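PDB 1W55: Ispd/ispf bifunctional enzyme from Campylobacter jejuni, which catalyses two steps of isoprenoid precursor synthesis, transferring the cytidylyl group of CTP to methylerythritol phosphate and, in its second domain, cyclising the phosphorylated product with release of CMP. Local coordinates for residues A[32-35]-A[36-40]; A[57-60]-A[61-65]; A[72-75]-A[76-80]; A[166-169]-A[170-173]; A[191-194]-A[195-199]. All coordinates share one frame; numbering follows the deposited sequence.

Contact 1 (A[32-35]-A[36-40]); sequences PLWL and YATKN
T38 turns its hydroxyl back onto the carbonyl of W34, one helical turn earlier, and OG1 donates to W34 O at 2.7 Å. The backbone N of T38 gives a second hydrogen bond to the same oxygen, 3.1 Å from T38 N to W34 O, less straight than its neighbours at 155° about the hydrogen. The two donors arrive from opposite faces of the carbonyl plane, so W34 O is gripped from both sides and the T38 hydroxyl is satisfied without leaving its own helix. With chi1 at -54°, OG1 stands beside its own backbone N and opposite the carbonyl carbon, folded back far enough to do this; OG1 also lies at the edge of the W34 indole, near its plane. These residues form the first turns of helix 33-42, which follows strand 31-32 in the cytidylyltransferase domain, with P32 as N-cap residue. P32 O accepts from Y36 N at 2.9 Å, L33 O from A37 N at 2.9 Å and L35 O from K39 N at 2.8 Å. A weak bond from L35 N also reaches P32 O, which therefore serves two amides. The aliphatic part of K39 runs across the end of L35, its CG 4.2 Å from L35 CD1. Beyond CG the lysine chain is extended, and its ammonium group forms a salt bridge with D31 just ahead of the helix. N40 ND2 is hydrogen-bonded to V102 O, while the backbone of W34 is hydrogen-bonded to that of Q24.

Contact 2 (A[57-60]-A[61-65]); sequences ITYM and KKFTK
F63 turns the edge of its ring onto the face of Y59 in a T-shaped stack, with centroids 4.9 Å apart and planes at 81°. F63 CE1 leads, 3.4 Å from Y59 CZ and displaced from the middle of the tyrosine ring toward its rim; F63 CZ lies next to the phenol oxygen. Another part of the F63 edge faces the backbone, for CD1 comes within 3.2 Å of Y59 O, which lies in the plane of the phenylalanine ring. The Y59 ring reaches this place because its CG is swung opposite the backbone N (chi1 -173°). On another side of the turn I57 and K61 run alongside each other, pointing the same way, and I57 CG2 packs 3.8 Å from K61 CD.

The backbone beneath shows helix 57-61 running out. K61 N still bonds I57 O at 2.9 Å, four residues back, whereas K62 N reaches Y59 O and F63 N reaches M60 O, both at 3.1 Å. In these two three-residue steps the donor stands well above the carbonyl plane, a tighter turning that goes with the placing of the F63 edge against the Y59 face. Farther out, Y59 makes a second edge-to-face pair with F25. F334 of the second subunit stacks on F63, and Q319 of that subunit accepts from K62 NZ, so the turn also belongs to a subunit interface. Within its own chain it lies between strands 50-54 and 68-71 in sequence, with M60 and F63 packed on W34 of helix 33-42 and M60, K61 and T64 on F69 of strand 68-71.

Contact 3 (A[72-75]-A[76-80]); sequences GGDT and RAESL. With C (cytidine-5'-monophosphate), chain D.
The backbone of G72-T75 bends back over the first turn of helix 76-84, bringing the CA atoms of G72 and S79 to 4.4 Å. T75 is the N-cap: its OG1, held between the backbone N and the carbonyl carbon by a chi1 of 59°, accepts from E78 N at 3.2 Å. The same OG1 is hydrogen-bonded to L164 O, and T75 O takes the first regular helical bond, from S79 N. E78 reaches back along the loop with its chain extended. Its OE1 accepts from D74 N at 2.9 Å in a nearly straight bond (171°), on the anti side of the carboxylate and 30° out of its plane. The D74 carboxylate lies alongside, turned almost perpendicular to that of E78; the proximity of two like charges would probably raise the proton affinity of one of them.

S79 OG stands between loop and nucleotide. It accepts from G73 N at 2.8 Å and donates to N3 of the bound CMP at 2.7 Å. Beside it G73 O accepts from the cytosine amino group, 2.9 Å from N4 of the nucleotide. R76 runs extended alongside the ribose, its CG 3.4 Å from O4' of CMP and the edge of its guanidinium toward C5'; a salt bridge to D96 holds the guanidinium. The base is thus read by an acceptor for its amino group and a donor for its ring nitrogen, the pattern that suits cytosine; the bond that S79 OG accepts from G73 N is consistent with its proton pointing to the base.

Contact 4 (A[166-169]-A[170-173]); sequences FTDD and STAI
D168 OD1 is gripped twice by T171, whose OG1 donates at 2.6 Å and whose backbone N donates at 2.9 Å to the same D168 OD1. The hydroxyl comes nearly along the C-O axis of the carboxylate, whereas the amide arrives on the syn side, 24° out of the plane. The other oxygen takes the hydroxyl of S170, with a very short 2.5 Å between D168 OD2 and S170 OG, and a further bond from Q149 NE2. Both hydroxyls depend on similar torsions: S170 OG and T171 OG1 each lie between backbone N and carbonyl carbon, facing back toward the aspartate. D168 is the N-cap of helix 169-174, and its carboxylate caps the amide of T171 while the surrounding hydroxyls fix its rotation. The first regular bond of this short helix runs from I173 N to D169 O. A water between T167 N and T171 OG1 ties the incoming loop to the same turn. Next to the cap, the face of the F166 ring covers A172 in a CH-pi contact: A172 CA sits 3.5 Å above the ring centre, only 4° off the normal, and A172 CB lies 3.5 Å from F166 CD1. The carboxylate of D169 forms a salt bridge with R76, and T167 OG1 is hydrogen-bonded to OG1 of T129 of the third subunit.

Contact 5 (A[191-194]-A[195-199]); sequences KLTF and KEDLK. With C (cytidine-5'-monophosphate), chain D; EDO (1,2-ethanediol), chain F.
D197 and F194 cross obliquely, ring and carboxylate planes 67° apart, and D197 OD2 reaches past the ring to the backbone. There it accepts two amides: T193 N at 2.9 Å on its anti lone pair, and F194 N at 2.7 Å in a nearly straight bond (176°) from well above the carboxylate plane. In return D197 N donates to F194 O at 2.8 Å, closing the turn. E196 bends at chi2 so that its OE1 comes 3.5 Å from F194 CB, and T193 CG2 covers one face of the F194 ring. L192 meets L198 through methyl groups, CD1 3.8 Å from L198 CD2. K125 of the third subunit makes a cation-pi contact with F194.

K191 heads the other way, bent at chi3, and its NZ also bonds A127 O of the third subunit and O1 of a 1,2-ethanediol probably left from the crystallisation liquor. K191 is predicted to position methylerythritol phosphate for attack; the hydrogen bond from K191 NZ to OP3 of the bound CMP, 2.8 Å long, is consistent with a role in holding that substrate and the nucleotide phosphate together.

How the contacts relate
All five contacts belong to the cytidylyltransferase part of the chain and follow one another in sequence. Contacts 1, 2 and 3 involve helices 33-42, 57-61 and 76-84; the latter two come before and after strand 68-71 of the eight-stranded mixed sheet in the chain. Contacts 1 and 2, with centres 13 Å apart, pack through W34 and F63, and contact 1 meets contact 5 where L33 touches L192. Contacts 3 and 4, also 13 Å apart, are joined by the R76-D169 salt bridge. Contacts 3 and 5 do not touch, their centres 22 Å apart, yet they hold the base and phosphate ends of one CMP. Contacts 4 and 5 both meet the third subunit, placing this nucleotide site beside a subunit interface.

Contact 1 (A[32-35]-A[36-40])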
# COMPACT_ATOMS: atom_id res chain seq x y z
N PRO A 32 10.77 21.25 -11.78
CA PRO A 32 10.03 22.42 -11.29
C PRO A 32 8.61 22.34 -11.87
O PRO A 32 8.41 21.74 -12.93
CB PRO A 32 10.80 23.61 -11.86
CG PRO A 32 11.64 23.06 -12.98
CD PRO A 32 11.89 21.61 -12.68
N LEU A 33 7.64 22.90 -11.15
CA LEU A 33 6.21 22.74 -11.48
C LEU A 33 5.89 23.14 -12.92
O LEU A 33 5.14 22.43 -13.57
CB LEU A 33 5.35 23.56 -10.49
CG LEU A 33 3.83 23.57 -10.70
CD1 LEU A 33 3.09 23.54 -9.37
CD2 LEU A 33 3.36 24.74 -11.57
N TRP A 34 6.47 24.24 -13.40
CA TRP A 34 6.17 24.77 -14.73
C TRP A 34 6.61 23.78 -15.80
O TRP A 34 5.94 23.61 -16.81
CB TRP A 34 6.83 26.15 -14.96
CG TRP A 34 8.36 26.10 -15.04
CD1 TRP A 34 9.24 26.31 -14.01
CD2 TRP A 34 9.16 25.84 -16.20
NE1 TRP A 34 10.53 26.20 -14.46
CE2 TRP A 34 10.51 25.89 -15.80
CE3 TRP A 34 8.87 25.55 -17.54
CZ2 TRP A 34 11.57 25.66 -16.68
CZ3 TRP A 34 9.92 25.32 -18.42
CH2 TRP A 34 11.26 25.37 -17.99
N LEU A 35 7.74 23.13 -15.55
CA LEU A 35 8.27 22.14 -16.49
C LEU A 35 7.45 20.86 -16.42
O LEU A 35 7.09 20.29 -17.45
CB LEU A 35 9.76 21.89 -16.23
CG LEU A 35 10.51 20.89 -17.12
CD1 LEU A 35 10.43 21.27 -18.64
CD2 LEU A 35 11.96 20.77 -16.65
N TYR A 36 7.10 20.42 -15.20
CA TYR A 36 6.21 19.28 -15.05
C TYR A 36 4.88 19.46 -15.81
O TYR A 36 4.46 18.57 -16.54
CB TYR A 36 5.95 19.00 -13.56
CG TYR A 36 5.20 17.71 -13.31
CD1 TYR A 36 5.88 16.55 -12.94
CD2 TYR A 36 3.81 17.65 -13.44
CE1 TYR A 36 5.19 15.35 -12.70
CE2 TYR A 36 3.11 16.47 -13.21
CZ TYR A 36 3.80 15.32 -12.85
OH TYR A 36 3.10 14.16 -12.63
N ALA A 37 4.22 20.60 -15.63
CA ALA A 37 2.95 20.88 -16.32
C ALA A 37 3.09 20.92 -17.84
O ALA A 37 2.25 20.37 -18.56
CB ALA A 37 2.33 22.19 -15.81
N THR A 38 4.16 21.55 -18.33
CA THR A 38 4.43 21.64 -19.76
C THR A 38 4.71 20.26 -20.37
O THR A 38 4.16 19.92 -21.42
CB THR A 38 5.60 22.62 -20.05
OG1 THR A 38 5.33 23.89 -19.44
CG2 THR A 38 5.64 22.96 -21.51
N LYS A 39 5.54 19.47 -19.69
CA LYS A 39 5.85 18.11 -20.11
C LYS A 39 4.58 17.27 -20.22
O LYS A 39 4.39 16.56 -21.20
CB LYS A 39 6.83 17.43 -19.14
CG LYS A 39 8.29 17.79 -19.38
CD LYS A 39 9.21 16.94 -18.51
CE LYS A 39 10.65 17.06 -18.93
NZ LYS A 39 11.56 16.53 -17.87
N ASN A 40 3.72 17.37 -19.21
CA ASN A 40 2.43 16.68 -19.17
C ASN A 40 1.55 16.94 -20.41
O ASN A 40 1.13 16.00 -21.09
CB ASN A 40 1.68 17.06 -17.88
CG ASN A 40 0.31 16.40 -17.76
OD1 ASN A 40 0.20 15.16 -17.73
ND2 ASN A 40 -0.75 17.22 -17.67

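Contact 2 (A[57-60]-A[61-65])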
# COMPACT_ATOMS: atom_id res chain seq x y z
N ILE A 57 13.22 33.99 -17.78
CA ILE A 57 13.61 33.25 -18.99
C ILE A 57 14.99 32.61 -18.88
O ILE A 57 15.17 31.45 -19.24
CB ILE A 57 13.49 34.15 -20.26
CG1 ILE A 57 12.02 34.46 -20.58
CG2 ILE A 57 14.14 33.47 -21.48
CD1 ILE A 57 11.81 35.36 -21.79
N THR A 58 15.96 33.38 -18.37
CA THR A 58 17.35 32.96 -18.22
C THR A 58 17.41 31.67 -17.42
O THR A 58 18.04 30.69 -17.85
CB THR A 58 18.19 34.06 -17.51
OG1 THR A 58 18.17 35.27 -18.29
CG2 THR A 58 19.68 33.69 -17.49
N TYR A 59 16.76 31.68 -16.27
CA TYR A 59 16.71 30.52 -15.40
C TYR A 59 15.98 29.33 -16.06
O TYR A 59 16.50 28.21 -16.05
CB TYR A 59 16.07 30.89 -14.06
CG TYR A 59 16.14 29.78 -13.03
CD1 TYR A 59 17.36 29.15 -12.72
CD2 TYR A 59 14.99 29.35 -12.37
CE1 TYR A 59 17.41 28.12 -11.78
CE2 TYR A 59 15.04 28.33 -11.43
CZ TYR A 59 16.24 27.72 -11.14
OH TYR A 59 16.26 26.70 -10.22
N MET A 60 14.80 29.56 -16.64
CA MET A 60 14.00 28.49 -17.23
C MET A 60 14.68 27.81 -18.41
O MET A 60 14.52 26.60 -18.61
CB MET A 60 12.63 28.99 -17.66
CG MET A 60 11.71 29.33 -16.51
SD MET A 60 10.05 29.60 -17.09
CE MET A 60 9.21 29.90 -15.51
N LYS A 61 15.41 28.60 -19.20
CA LYS A 61 16.15 28.09 -20.35
C LYS A 61 17.21 27.05 -19.97
O LYS A 61 17.60 26.22 -20.80
CB LYS A 61 16.80 29.25 -21.10
CG LYS A 61 15.95 29.83 -22.22
CD LYS A 61 16.67 31.03 -22.84
CE LYS A 61 16.12 31.40 -24.20
NZ LYS A 61 16.62 32.74 -24.63
N LYS A 62 17.66 27.10 -18.72
CA LYS A 62 18.65 26.17 -18.20
C LYS A 62 18.09 24.77 -17.95
O LYS A 62 18.84 23.86 -17.59
CB LYS A 62 19.27 26.72 -16.91
CG LYS A 62 20.19 27.88 -17.16
CD LYS A 62 20.76 28.42 -15.87
CE LYS A 62 21.75 29.54 -16.16
NZ LYS A 62 22.76 29.66 -15.07
N PHE A 63 16.78 24.60 -18.14
CA PHE A 63 16.09 23.36 -17.79
C PHE A 63 15.64 22.57 -19.00
O PHE A 63 15.28 21.39 -18.88
CB PHE A 63 14.87 23.66 -16.90
CG PHE A 63 15.23 24.01 -15.49
CD1 PHE A 63 15.69 25.28 -15.17
CD2 PHE A 63 15.10 23.06 -14.47
CE1 PHE A 63 16.02 25.61 -13.86
CE2 PHE A 63 15.43 23.37 -13.16
CZ PHE A 63 15.89 24.65 -12.85
N THR A 64 15.63 23.20 -20.17
CA THR A 64 15.22 22.52 -21.39
C THR A 64 15.61 23.31 -22.63
O THR A 64 15.83 24.52 -22.57
CB THR A 64 13.68 22.24 -21.37
OG1 THR A 64 13.28 21.61 -22.59
CG2 THR A 64 12.87 23.53 -21.33
N LYS A 65 15.67 22.62 -23.76
CA LYS A 65 15.90 23.23 -25.06
C LYS A 65 14.69 23.04 -25.98
O LYS A 65 14.73 23.40 -27.16
CB LYS A 65 17.17 22.64 -25.70
CG LYS A 65 17.31 21.11 -25.57
CD LYS A 65 18.76 20.65 -25.74
CE LYS A 65 19.42 20.32 -24.41
NZ LYS A 65 20.76 21.00 -24.26

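Contact 3 (A[72-75]-A[76-80])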
# COMPACT_ATOMS: atom_id res chain seq x y z
N GLY A 72 6.79 37.56 -20.20
CA GLY A 72 5.39 37.81 -19.92
C GLY A 72 5.06 39.29 -20.00
O GLY A 72 5.96 40.13 -20.16
N GLY A 73 3.77 39.60 -19.91
CA GLY A 73 3.31 40.98 -19.83
C GLY A 73 2.76 41.27 -18.45
O GLY A 73 2.98 40.49 -17.52
N ASP A 74 2.02 42.38 -18.32
CA ASP A 74 1.44 42.80 -17.03
C ASP A 74 0.23 41.97 -16.60
O ASP A 74 -0.14 41.93 -15.43
CB ASP A 74 1.04 44.28 -17.08
CG ASP A 74 2.24 45.22 -17.28
OD1 ASP A 74 3.40 44.76 -17.23
OD2 ASP A 74 2.10 46.45 -17.49
N THR A 75 -0.43 41.33 -17.57
CA THR A 75 -1.57 40.49 -17.26
C THR A 75 -1.46 39.18 -18.03
O THR A 75 -0.70 39.08 -19.00
CB THR A 75 -2.90 41.19 -17.64
OG1 THR A 75 -2.88 41.50 -19.04
CG2 THR A 75 -3.02 42.56 -16.96
N ARG A 76 -2.25 38.19 -17.60
CA ARG A 76 -2.44 36.96 -18.35
C ARG A 76 -2.66 37.23 -19.84
O ARG A 76 -1.95 36.67 -20.70
CB ARG A 76 -3.62 36.19 -17.76
CG ARG A 76 -3.77 34.75 -18.25
CD ARG A 76 -5.02 34.06 -17.72
NE ARG A 76 -5.14 32.66 -18.14
CZ ARG A 76 -5.55 32.24 -19.34
NH1 ARG A 76 -5.89 33.11 -20.29
NH2 ARG A 76 -5.62 30.94 -19.59
N ALA A 77 -3.62 38.09 -20.15
CA ALA A 77 -3.99 38.38 -21.54
C ALA A 77 -2.85 39.03 -22.33
O ALA A 77 -2.68 38.75 -23.52
CB ALA A 77 -5.26 39.23 -21.62
N GLU A 78 -2.07 39.89 -21.67
CA GLU A 78 -0.88 40.44 -22.32
C GLU A 78 0.21 39.42 -22.58
O GLU A 78 0.79 39.40 -23.66
CB GLU A 78 -0.30 41.67 -21.61
CG GLU A 78 0.54 42.49 -22.59
CD GLU A 78 1.28 43.66 -21.98
OE1 GLU A 78 1.32 43.81 -20.74
OE2 GLU A 78 1.84 44.45 -22.77
N SER A 79 0.51 38.56 -21.60
CA SER A 79 1.46 37.47 -21.84
C SER A 79 0.99 36.62 -23.01
O SER A 79 1.78 36.28 -23.90
CB SER A 79 1.65 36.61 -20.60
OG SER A 79 2.08 37.40 -19.50
N LEU A 80 -0.30 36.30 -23.01
CA LEU A 80 -0.91 35.50 -24.06
C LEU A 80 -0.79 36.16 -25.44
O LEU A 80 -0.39 35.52 -26.41
CB LEU A 80 -2.40 35.23 -23.73
CG LEU A 80 -3.16 34.35 -24.73
CD1 LEU A 80 -2.38 33.07 -25.12
CD2 LEU A 80 -4.54 33.98 -24.19
OP3 C D . -4.94 32.85 -12.19
P C D . -4.21 33.99 -12.86
OP1 C D . -3.38 34.80 -11.90
OP2 C D . -5.05 34.79 -13.83
O5' C D . -3.07 33.27 -13.74
C5' C D . -3.38 32.35 -14.77
C4' C D . -2.11 31.93 -15.51
O4' C D . -1.58 33.01 -16.30
C3' C D . -1.00 31.51 -14.57
O3' C D . -0.47 30.30 -15.08
C2' C D . 0.03 32.61 -14.64
O2' C D . 1.37 32.14 -14.47
C1' C D . -0.19 33.18 -16.03
N1 C D . 0.15 34.60 -16.08
C2 C D . 1.04 35.04 -17.07
O2 C D . 1.51 34.23 -17.91
N3 C D . 1.35 36.35 -17.12
C4 C D . 0.85 37.23 -16.21
N4 C D . 1.20 38.54 -16.27
C5 C D . -0.02 36.80 -15.22
C6 C D . -0.36 35.46 -15.17

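Contact 4 (A[166-169]-A[170-173])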
# COMPACT_ATOMS: atom_id res chain seq x y z
N PHE A 166 -9.22 40.24 -19.91
CA PHE A 166 -9.85 38.92 -19.92
C PHE A 166 -9.04 37.92 -19.07
O PHE A 166 -7.81 37.87 -19.19
CB PHE A 166 -9.95 38.39 -21.35
CG PHE A 166 -10.81 39.24 -22.26
CD1 PHE A 166 -10.26 39.84 -23.40
CD2 PHE A 166 -12.16 39.42 -21.99
CE1 PHE A 166 -11.05 40.60 -24.25
CE2 PHE A 166 -12.97 40.19 -22.84
CZ PHE A 166 -12.40 40.78 -23.97
N THR A 167 -9.72 37.18 -18.21
CA THR A 167 -9.06 36.22 -17.33
C THR A 167 -8.98 34.83 -17.96
O THR A 167 -8.33 33.93 -17.43
CB THR A 167 -9.78 36.11 -15.97
OG1 THR A 167 -11.12 35.67 -16.18
CG2 THR A 167 -9.93 37.50 -15.30
N ASP A 168 -9.67 34.65 -19.08
CA ASP A 168 -9.59 33.42 -19.86
C ASP A 168 -9.80 33.72 -21.34
O ASP A 168 -10.04 34.88 -21.72
CB ASP A 168 -10.58 32.36 -19.35
CG ASP A 168 -11.91 32.39 -20.08
OD1 ASP A 168 -12.42 33.50 -20.37
OD2 ASP A 168 -12.53 31.36 -20.41
N ASP A 169 -9.72 32.68 -22.17
CA ASP A 169 -9.84 32.83 -23.60
C ASP A 169 -11.28 32.81 -24.09
O ASP A 169 -11.59 33.43 -25.10
CB ASP A 169 -9.00 31.76 -24.31
CG ASP A 169 -7.53 31.79 -23.89
OD1 ASP A 169 -7.13 32.68 -23.11
OD2 ASP A 169 -6.70 30.94 -24.27
N SER A 170 -12.16 32.12 -23.35
CA SER A 170 -13.57 32.01 -23.75
C SER A 170 -14.31 33.37 -23.68
O SER A 170 -15.03 33.72 -24.62
CB SER A 170 -14.31 30.93 -22.94
OG SER A 170 -14.67 31.38 -21.64
N THR A 171 -14.10 34.12 -22.60
CA THR A 171 -14.66 35.47 -22.49
C THR A 171 -14.07 36.41 -23.54
O THR A 171 -14.77 37.29 -24.03
CB THR A 171 -14.43 36.09 -21.11
OG1 THR A 171 -13.03 36.03 -20.77
CG2 THR A 171 -15.13 35.28 -20.03
N ALA A 172 -12.80 36.22 -23.88
CA ALA A 172 -12.16 37.05 -24.91
C ALA A 172 -12.83 36.80 -26.27
O ALA A 172 -13.25 37.74 -26.93
CB ALA A 172 -10.66 36.79 -24.97
N ILE A 173 -12.93 35.53 -26.65
CA ILE A 173 -13.53 35.13 -27.92
C ILE A 173 -15.02 35.48 -27.98
O ILE A 173 -15.50 35.99 -29.00
CB ILE A 173 -13.33 33.61 -28.16
CG1 ILE A 173 -11.84 33.27 -28.30
CG2 ILE A 173 -14.19 33.12 -29.34
CD1 ILE A 173 -11.30 33.29 -29.72
O HOH W 1 -12.79 37.67 -18.52

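Contact 5 (A[191-194]-A[195-199])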
# COMPACT_ATOMS: atom_id res chain seq x y z
N LYS A 191 -6.69 24.82 -10.58
CA LYS A 191 -5.55 25.72 -10.61
C LYS A 191 -4.97 25.92 -9.22
O LYS A 191 -5.67 26.35 -8.30
CB LYS A 191 -5.98 27.06 -11.22
CG LYS A 191 -4.86 28.08 -11.39
CD LYS A 191 -5.31 29.24 -12.29
CE LYS A 191 -6.28 30.16 -11.58
NZ LYS A 191 -7.04 31.04 -12.52
N LEU A 192 -3.70 25.59 -9.05
CA LEU A 192 -3.01 25.89 -7.81
C LEU A 192 -2.91 27.41 -7.63
O LEU A 192 -2.25 28.11 -8.40
CB LEU A 192 -1.64 25.20 -7.75
CG LEU A 192 -0.65 25.56 -6.64
CD1 LEU A 192 -1.20 25.22 -5.27
CD2 LEU A 192 0.68 24.85 -6.87
N THR A 193 -3.62 27.92 -6.63
CA THR A 193 -3.71 29.36 -6.40
C THR A 193 -3.36 29.71 -4.96
O THR A 193 -2.56 30.62 -4.71
CB THR A 193 -5.13 29.86 -6.74
OG1 THR A 193 -5.36 29.69 -8.14
CG2 THR A 193 -5.24 31.38 -6.55
N PHE A 194 -3.95 28.96 -4.02
CA PHE A 194 -3.76 29.18 -2.60
C PHE A 194 -2.92 28.05 -2.02
O PHE A 194 -2.95 26.93 -2.52
CB PHE A 194 -5.12 29.23 -1.89
CG PHE A 194 -6.11 30.17 -2.52
CD1 PHE A 194 -7.08 29.70 -3.41
CD2 PHE A 194 -6.09 31.54 -2.22
CE1 PHE A 194 -8.00 30.58 -4.01
CE2 PHE A 194 -7.00 32.42 -2.81
CZ PHE A 194 -7.96 31.94 -3.70
N LYS A 195 -2.17 28.37 -0.97
CA LYS A 195 -1.38 27.38 -0.23
C LYS A 195 -2.20 26.13 0.12
O LYS A 195 -1.67 25.02 0.18
CB LYS A 195 -0.84 28.02 1.06
CG LYS A 195 0.69 28.12 1.13
CD LYS A 195 1.15 29.13 2.19
CE LYS A 195 1.36 28.47 3.56
NZ LYS A 195 0.99 29.37 4.69
N GLU A 196 -3.49 26.33 0.33
CA GLU A 196 -4.41 25.27 0.73
C GLU A 196 -4.78 24.34 -0.43
O GLU A 196 -5.25 23.23 -0.19
CB GLU A 196 -5.68 25.86 1.37
CG GLU A 196 -5.44 26.83 2.52
CD GLU A 196 -5.20 28.25 2.04
OE1 GLU A 196 -6.11 28.83 1.41
OE2 GLU A 196 -4.09 28.78 2.29
N ASP A 197 -4.56 24.80 -1.66
CA ASP A 197 -4.84 23.98 -2.85
C ASP A 197 -3.93 22.76 -2.99
O ASP A 197 -4.33 21.78 -3.63
CB ASP A 197 -4.76 24.82 -4.14
CG ASP A 197 -5.84 25.89 -4.21
OD1 ASP A 197 -6.95 25.66 -3.68
OD2 ASP A 197 -5.67 27.00 -4.77
N LEU A 198 -2.73 22.82 -2.42
CA LEU A 198 -1.73 21.75 -2.57
C LEU A 198 -2.26 20.38 -2.14
O LEU A 198 -2.16 19.41 -2.89
CB LEU A 198 -0.44 22.07 -1.80
CG LEU A 198 0.53 23.09 -2.40
CD1 LEU A 198 1.66 23.39 -1.41
CD2 LEU A 198 1.10 22.61 -3.74
N LYS A 199 -2.84 20.33 -0.94
CA LYS A 199 -3.42 19.11 -0.39
C LYS A 199 -4.69 18.66 -1.11
O LYS A 199 -5.15 17.54 -0.89
CB LYS A 199 -3.71 19.28 1.11
CG LYS A 199 -2.56 18.83 2.01
CD LYS A 199 -2.63 19.49 3.39
CE LYS A 199 -1.28 19.47 4.09
NZ LYS A 199 -0.55 20.77 3.95
OP3 C D . -4.94 32.85 -12.19
P C D . -4.21 33.99 -12.86
OP1 C D . -3.38 34.80 -11.90
OP2 C D . -5.05 34.79 -13.83
O5' C D . -3.07 33.27 -13.74
C5' C D . -3.38 32.35 -14.77
C4' C D . -2.11 31.93 -15.51
O4' C D . -1.58 33.01 -16.30
C3' C D . -1.00 31.51 -14.57
O3' C D . -0.47 30.30 -15.08
C2' C D . 0.03 32.61 -14.64
O2' C D . 1.37 32.14 -14.47
C1' C D . -0.19 33.18 -16.03
N1 C D . 0.15 34.60 -16.08
C2 C D . 1.04 35.04 -17.07
O2 C D . 1.51 34.23 -17.91
N3 C D . 1.35 36.35 -17.12
C4 C D . 0.85 37.23 -16.21
N4 C D . 1.20 38.54 -16.27
C5 C D . -0.02 36.80 -15.22
C6 C D . -0.36 35.46 -15.17
C1 EDO F . -8.49 30.78 -16.43
O1 EDO F . -7.77 30.45 -15.26
C2 EDO F . -9.76 29.97 -16.49
O2 EDO F . -10.44 30.08 -15.26